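Local structure of prophage pi2 protein 01, integrase (Lactococcus lactis, 3LYS) at residues R78-A81 and S82-L86. The protein probably binds DNA as a member of the phage integrase family, this chain being its helical N-terminal, core-binding domain. The protein carries 1 engineered substitution. Numbering follows the deposited sequence.
Engineered in segment 82-86: Cys85 (natural residue Pro).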
ATOM      1  N   ARG A  78      -0.473  -4.066  -4.373  1.00 25.25           N
ATOM      2  CA  ARG A  78       0.292  -4.582  -3.239  1.00 24.14           C
ATOM      3  C   ARG A  78      -0.127  -3.958  -1.903  1.00 23.34           C
ATOM      4  O   ARG A  78      -0.280  -4.657  -0.907  1.00 22.50           O
ATOM      5  CB  ARG A  78       1.801  -4.391  -3.471  1.00 30.48           C
ATOM      6  CG  ARG A  78       2.412  -5.426  -4.436  1.00 33.25           C
ATOM      7  CD  ARG A  78       3.939  -5.404  -4.464  1.00 33.50           C
ATOM      8  NE  ARG A  78       4.491  -4.418  -5.389  1.00 40.21           N
ATOM      9  CZ  ARG A  78       4.327  -4.447  -6.711  1.00 41.77           C
ATOM     10  NH1 ARG A  78       4.867  -3.504  -7.479  1.00 39.11           N
ATOM     11  NH2 ARG A  78       3.615  -5.416  -7.267  1.00 42.21           N
ATOM     12  N   VAL A  79      -0.322  -2.650  -1.870  1.00 25.71           N
ATOM     13  CA  VAL A  79      -0.736  -2.019  -0.633  1.00 26.05           C
ATOM     14  C   VAL A  79      -2.102  -2.543  -0.240  1.00 27.60           C
ATOM     15  O   VAL A  79      -2.385  -2.808   0.926  1.00 26.44           O
ATOM     16  CB  VAL A  79      -0.860  -0.509  -0.788  1.00 27.22           C
ATOM     17  CG1 VAL A  79      -1.303   0.099   0.530  1.00 27.58           C
ATOM     18  CG2 VAL A  79       0.460   0.086  -1.253  1.00 23.83           C
ATOM     19  N   ARG A  80      -2.964  -2.669  -1.231  1.00 31.24           N
ATOM     20  CA  ARG A  80      -4.315  -3.154  -0.996  1.00 37.28           C
ATOM     21  C   ARG A  80      -4.281  -4.499  -0.275  1.00 38.04           C
ATOM     22  O   ARG A  80      -4.952  -4.695   0.738  1.00 39.90           O
ATOM     23  CB  ARG A  80      -5.044  -3.282  -2.339  1.00 42.58           C
ATOM     24  CG  ARG A  80      -6.478  -3.759  -2.251  1.00 44.35           C
ATOM     25  CD  ARG A  80      -7.245  -3.400  -3.509  1.00 46.64           C
ATOM     26  NE  ARG A  80      -8.552  -4.026  -3.509  1.00 47.88           N
ATOM     27  CZ  ARG A  80      -9.438  -3.896  -2.531  1.00 49.94           C
ATOM     28  NH1 ARG A  80     -10.620  -4.505  -2.612  1.00 52.06           N
ATOM     29  NH2 ARG A  80      -9.146  -3.157  -1.472  1.00 49.18           N
ATOM     30  N   ALA A  81      -3.485  -5.420  -0.803  1.00 35.22           N
ATOM     31  CA  ALA A  81      -3.377  -6.740  -0.208  1.00 35.40           C
ATOM     32  C   ALA A  81      -3.019  -6.673   1.276  1.00 33.35           C
ATOM     33  O   ALA A  81      -3.567  -7.412   2.093  1.00 31.60           O
ATOM     34  CB  ALA A  81      -2.344  -7.556  -0.953  1.00 36.78           C
ATOM     35  N   SER A  82      -2.095  -5.795   1.631  1.00 32.38           N
ATOM     36  CA  SER A  82      -1.698  -5.692   3.025  1.00 32.91           C
ATOM     37  C   SER A  82      -2.819  -5.169   3.900  1.00 33.70           C
ATOM     38  O   SER A  82      -2.881  -5.470   5.089  1.00 34.58           O
ATOM     39  CB  SER A  82      -0.495  -4.776   3.168  1.00 29.69           C
ATOM     40  OG  SER A  82      -0.768  -3.526   2.577  1.00 35.28           O
ATOM     41  N   ILE A  83      -3.700  -4.361   3.324  1.00 34.51           N
ATOM     42  CA  ILE A  83      -4.795  -3.827   4.115  1.00 37.51           C
ATOM     43  C   ILE A  83      -5.856  -4.908   4.374  1.00 38.29           C
ATOM     44  O   ILE A  83      -6.499  -4.925   5.432  1.00 33.73           O
ATOM     45  CB  ILE A  83      -5.395  -2.586   3.435  1.00 33.54           C
ATOM     46  CG1 ILE A  83      -4.634  -1.356   3.902  1.00 29.33           C
ATOM     47  CG2 ILE A  83      -6.839  -2.425   3.805  1.00 37.66           C
ATOM     48  CD1 ILE A  83      -3.209  -1.345   3.489  1.00 28.68           C
ATOM     49  N   GLN A  84      -5.998  -5.825   3.418  1.00 39.08           N
ATOM     50  CA  GLN A  84      -6.954  -6.920   3.532  1.00 38.91           C
ATOM     51  C   GLN A  84      -6.845  -7.672   4.854  1.00 36.63           C
ATOM     52  O   GLN A  84      -7.805  -7.733   5.617  1.00 33.52           O
ATOM     53  CB  GLN A  84      -6.761  -7.914   2.394  1.00 42.85           C
ATOM     54  CG  GLN A  84      -6.917  -7.314   1.029  1.00 52.19           C
ATOM     55  CD  GLN A  84      -8.242  -6.593   0.866  1.00 57.65           C
ATOM     56  OE1 GLN A  84      -8.426  -5.482   1.382  1.00 62.28           O
ATOM     57  NE2 GLN A  84      -9.178  -7.219   0.151  1.00 54.94           N
ATOM     58  N   CYS A  85      -5.680  -8.254   5.116  1.00 34.82           N
ATOM     59  CA  CYS A  85      -5.490  -8.998   6.347  1.00 37.69           C
ATOM     60  C   CYS A  85      -5.825  -8.072   7.506  1.00 37.50           C
ATOM     61  O   CYS A  85      -6.369  -8.495   8.522  1.00 42.09           O
ATOM     62  CB  CYS A  85      -4.042  -9.524   6.468  1.00 34.40           C
ATOM     63  SG  CYS A  85      -3.861 -11.093   7.437  1.00 42.83           S
ATOM     64  N   LEU A  86      -5.537  -6.791   7.350  1.00 35.89           N
ATOM     65  CA  LEU A  86      -5.825  -5.855   8.425  1.00 38.84           C
ATOM     66  C   LEU A  86      -7.330  -5.789   8.664  1.00 40.07           C
ATOM     67  O   LEU A  86      -7.787  -5.631   9.796  1.00 40.31           O
ATOM     68  CB  LEU A  86      -5.272  -4.478   8.075  1.00 38.27           C
ATOM     69  CG  LEU A  86      -4.744  -3.644   9.243  1.00 38.32           C
ATOM     70  CD1 LEU A  86      -3.805  -4.446  10.139  1.00 35.35           C
ATOM     71  CD2 LEU A  86      -4.024  -2.462   8.646  1.00 39.86           C
TER
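Ile83 N donates to Val79 O at 3.1 Å and Gln84 N to Arg80 O at 3.1 Å, two i-to-i+4 steps that carry helix 69-88 without a break from 78-81 into 82-86. The preceding step, Ser82 N to Arg78 O, is weak.

Val79 O is also approached by the hydroxyl of Ser82. With chi1 at 54°, OG is folded between its own backbone N and carbonyl carbon and turned back along the helix, within 2.4 Å of Val79 O, a distance too short to be taken literally at this resolution. The hydroxyl probably turns its hydrogen to that carbonyl, which would let a short polar residue lie buried against Phe12 and Trp15 of helix 8-19.

Val79 and Ile83, one turn apart, lie side by side and point the same way, CG1 of Val79 meeting CD1 of Ile83 at 3.8 Å. Branched aliphatic residues suit this buried strip: Val79 packs on Thr35 and Leu39 of helix 26-42, Ile83 on Leu92 and Phe96.

On a more exposed flank, Arg80 reaches out extended while Gln84, bent at its second torsion, curls back; its polar amide suits an exposed position. NE2 of Gln84 stands 4.0 Å above one face of the Arg80 guanidinium, offset toward its rim, the two planes 53° apart. The arginine's charge is engaged chiefly elsewhere: long and flexible, it carries NH2 to a salt bridge with Asp95 and a hydrogen bond to Thr97, tying the helix to the segment that follows it.

Bonding from i to i+4 marks the alpha-helix, and buried Val79, Ser82 and Ile83 beside the more exposed Arg80 and Gln84 make this one amphipathic, the last helix in the helical core-binding domain of a phage integrase.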